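Local atomic coordinates of chitinase (Chromobacterium violaceum, PDB entry 4TXG), a protein that probably hydrolyses the glycosidic bonds of chitin as a family 18 glycoside hydrolase and probably also binds chitin or related carbohydrates. Residues A[376-381]-A[431-436]. Sequence-based numbering, arbitrary orientation.
Sequences LLRGME and PQYGNI
The guanidinium of Arg378 and the ring of Tyr433 illustrate how two flat groups can meet without stacking: their planes lie only 15° apart, yet neither covers the other, and the approach to each is oblique. The side chains come from opposite directions, and the approach is made by NH2 and the phenol oxygen, with Arg378 NH2 3.0 Å from Tyr433 OH and 4.0 Å from Tyr433 CZ. An extended start, CG anti to the backbone N (chi1 -176°), carries the guanidinium away from its own backbone toward the tyrosine loop, and a bend at chi3 (-63°) turns the end of the chain. The backbones stay far apart, 14.0 Å between Arg378 CA and Tyr433 CA, and the contact buries just 58 Å². Within the glycoside hydrolase family 18 region it joins the type I turn from Leu377 to Met380, at the end of helix 374-377, to the loop between helices 420-424 and 441-448. The arginine is hydrogen-bonded elsewhere: NH1 donates to Asn672 O and NH2 to Tyr760 O, both in the C-terminal chitinase C region. With two backbone carbonyls as acceptors, the guanidinium is fixed chiefly at the junction of these regions, and its positive charge would probably polarise the nearby phenol and make loss of the hydroxyl proton somewhat easier.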
loop_
_atom_site.group_PDB
_atom_site.type_symbol
_atom_site.label_atom_id
_atom_site.label_comp_id
_atom_site.label_asym_id
_atom_site.label_seq_id
_atom_site.Cartn_x
_atom_site.Cartn_y
_atom_site.Cartn_z
ATOM N N LEU A 376 -9.261 7.140 -4.595
ATOM C CA LEU A 376 -9.355 6.924 -3.146
ATOM C C LEU A 376 -8.613 8.005 -2.370
ATOM O O LEU A 376 -9.102 8.501 -1.357
ATOM C CB LEU A 376 -8.802 5.548 -2.763
ATOM C CG LEU A 376 -9.564 4.335 -3.297
ATOM C CD1 LEU A 376 -8.868 3.025 -2.928
ATOM C CD2 LEU A 376 -10.995 4.341 -2.774
ATOM N N LEU A 377 -7.429 8.371 -2.849
ATOM C CA LEU A 377 -6.590 9.321 -2.128
ATOM C C LEU A 377 -7.168 10.729 -2.132
ATOM O O LEU A 377 -6.811 11.556 -1.283
ATOM C CB LEU A 377 -5.180 9.322 -2.724
ATOM C CG LEU A 377 -4.358 8.061 -2.427
ATOM C CD1 LEU A 377 -3.110 8.032 -3.305
ATOM C CD2 LEU A 377 -3.969 7.940 -0.945
ATOM N N ARG A 378 -8.077 11.010 -3.067
ATOM C CA ARG A 378 -8.689 12.339 -3.100
ATOM C C ARG A 378 -9.511 12.574 -1.826
ATOM O O ARG A 378 -9.752 13.711 -1.432
ATOM C CB ARG A 378 -9.563 12.508 -4.344
ATOM C CG ARG A 378 -10.151 13.905 -4.502
ATOM C CD ARG A 378 -10.816 14.060 -5.860
ATOM N NE ARG A 378 -9.863 13.932 -6.960
ATOM C CZ ARG A 378 -9.285 14.960 -7.579
ATOM N NH1 ARG A 378 -9.552 16.200 -7.205
ATOM N NH2 ARG A 378 -8.440 14.742 -8.584
ATOM N N GLY A 379 -9.918 11.489 -1.174
ATOM C CA GLY A 379 -10.674 11.592 0.061
ATOM C C GLY A 379 -9.843 11.323 1.306
ATOM O O GLY A 379 -10.394 11.075 2.370
ATOM N N MET A 380 -8.522 11.374 1.181
ATOM C CA MET A 380 -7.661 11.079 2.327
ATOM C C MET A 380 -6.738 12.246 2.701
ATOM O O MET A 380 -5.633 12.035 3.220
ATOM C CB MET A 380 -6.869 9.793 2.038
ATOM C CG MET A 380 -7.816 8.583 1.924
ATOM S SD MET A 380 -7.117 7.047 1.295
ATOM C CE MET A 380 -5.935 6.696 2.585
ATOM N N GLU A 381 -7.227 13.466 2.454
ATOM C CA GLU A 381 -6.562 14.709 2.845
ATOM C C GLU A 381 -5.108 14.710 2.360
ATOM O O GLU A 381 -4.887 14.634 1.158
ATOM C CB GLU A 381 -6.694 14.915 4.364
ATOM C CG GLU A 381 -8.200 15.013 4.740
ATOM C CD GLU A 381 -8.482 15.462 6.163
ATOM O OE1 GLU A 381 -7.526 15.800 6.898
ATOM O OE2 GLU A 381 -9.683 15.490 6.543
ATOM N N PRO A 431 -6.924 20.846 -19.177
ATOM C CA PRO A 431 -5.666 21.594 -19.068
ATOM C C PRO A 431 -5.072 21.582 -17.663
ATOM O O PRO A 431 -3.855 21.467 -17.538
ATOM C CB PRO A 431 -6.066 23.021 -19.457
ATOM C CG PRO A 431 -7.296 22.865 -20.289
ATOM C CD PRO A 431 -8.009 21.653 -19.766
ATOM N N GLN A 432 -5.920 21.698 -16.640
ATOM C CA GLN A 432 -5.465 21.779 -15.251
ATOM C C GLN A 432 -4.652 20.564 -14.794
ATOM O O GLN A 432 -3.859 20.665 -13.863
ATOM C CB GLN A 432 -6.660 21.951 -14.311
ATOM C CG GLN A 432 -7.442 23.252 -14.490
ATOM C CD GLN A 432 -8.698 23.067 -15.317
ATOM O OE1 GLN A 432 -8.678 22.419 -16.369
ATOM N NE2 GLN A 432 -9.805 23.625 -14.838
ATOM N N TYR A 433 -4.860 19.412 -15.425
ATOM C CA TYR A 433 -4.169 18.199 -14.987
ATOM C C TYR A 433 -2.770 18.062 -15.598
ATOM O O TYR A 433 -2.020 17.156 -15.245
ATOM C CB TYR A 433 -5.009 16.970 -15.310
ATOM C CG TYR A 433 -6.060 16.647 -14.266
ATOM C CD1 TYR A 433 -6.906 17.629 -13.765
ATOM C CD2 TYR A 433 -6.219 15.350 -13.792
ATOM C CE1 TYR A 433 -7.877 17.326 -12.812
ATOM C CE2 TYR A 433 -7.190 15.045 -12.843
ATOM C CZ TYR A 433 -8.005 16.029 -12.358
ATOM O OH TYR A 433 -8.967 15.704 -11.423
ATOM N N GLY A 434 -2.419 18.977 -16.497
ATOM C CA GLY A 434 -1.062 19.053 -17.019
ATOM C C GLY A 434 -0.532 17.768 -17.634
ATOM O O GLY A 434 0.654 17.452 -17.504
ATOM N N ASN A 435 -1.421 17.039 -18.301
ATOM C CA ASN A 435 -1.122 15.746 -18.925
ATOM C C ASN A 435 -0.465 14.723 -18.006
ATOM O O ASN A 435 0.356 13.909 -18.440
ATOM C CB ASN A 435 -0.262 15.945 -20.157
ATOM C CG ASN A 435 -1.062 16.493 -21.315
ATOM O OD1 ASN A 435 -1.027 17.689 -21.580
ATOM N ND2 ASN A 435 -1.828 15.621 -21.984
ATOM N N ILE A 436 -0.860 14.755 -16.741
ATOM C CA ILE A 436 -0.460 13.727 -15.795
ATOM C C ILE A 436 -1.546 12.665 -15.695
ATOM O O ILE A 436 -2.670 12.964 -15.299
ATOM C CB ILE A 436 -0.187 14.325 -14.411
ATOM C CG1 ILE A 436 1.005 15.295 -14.507
ATOM C CG2 ILE A 436 0.075 13.216 -13.377
ATOM C CD1 ILE A 436 1.471 15.833 -13.184
#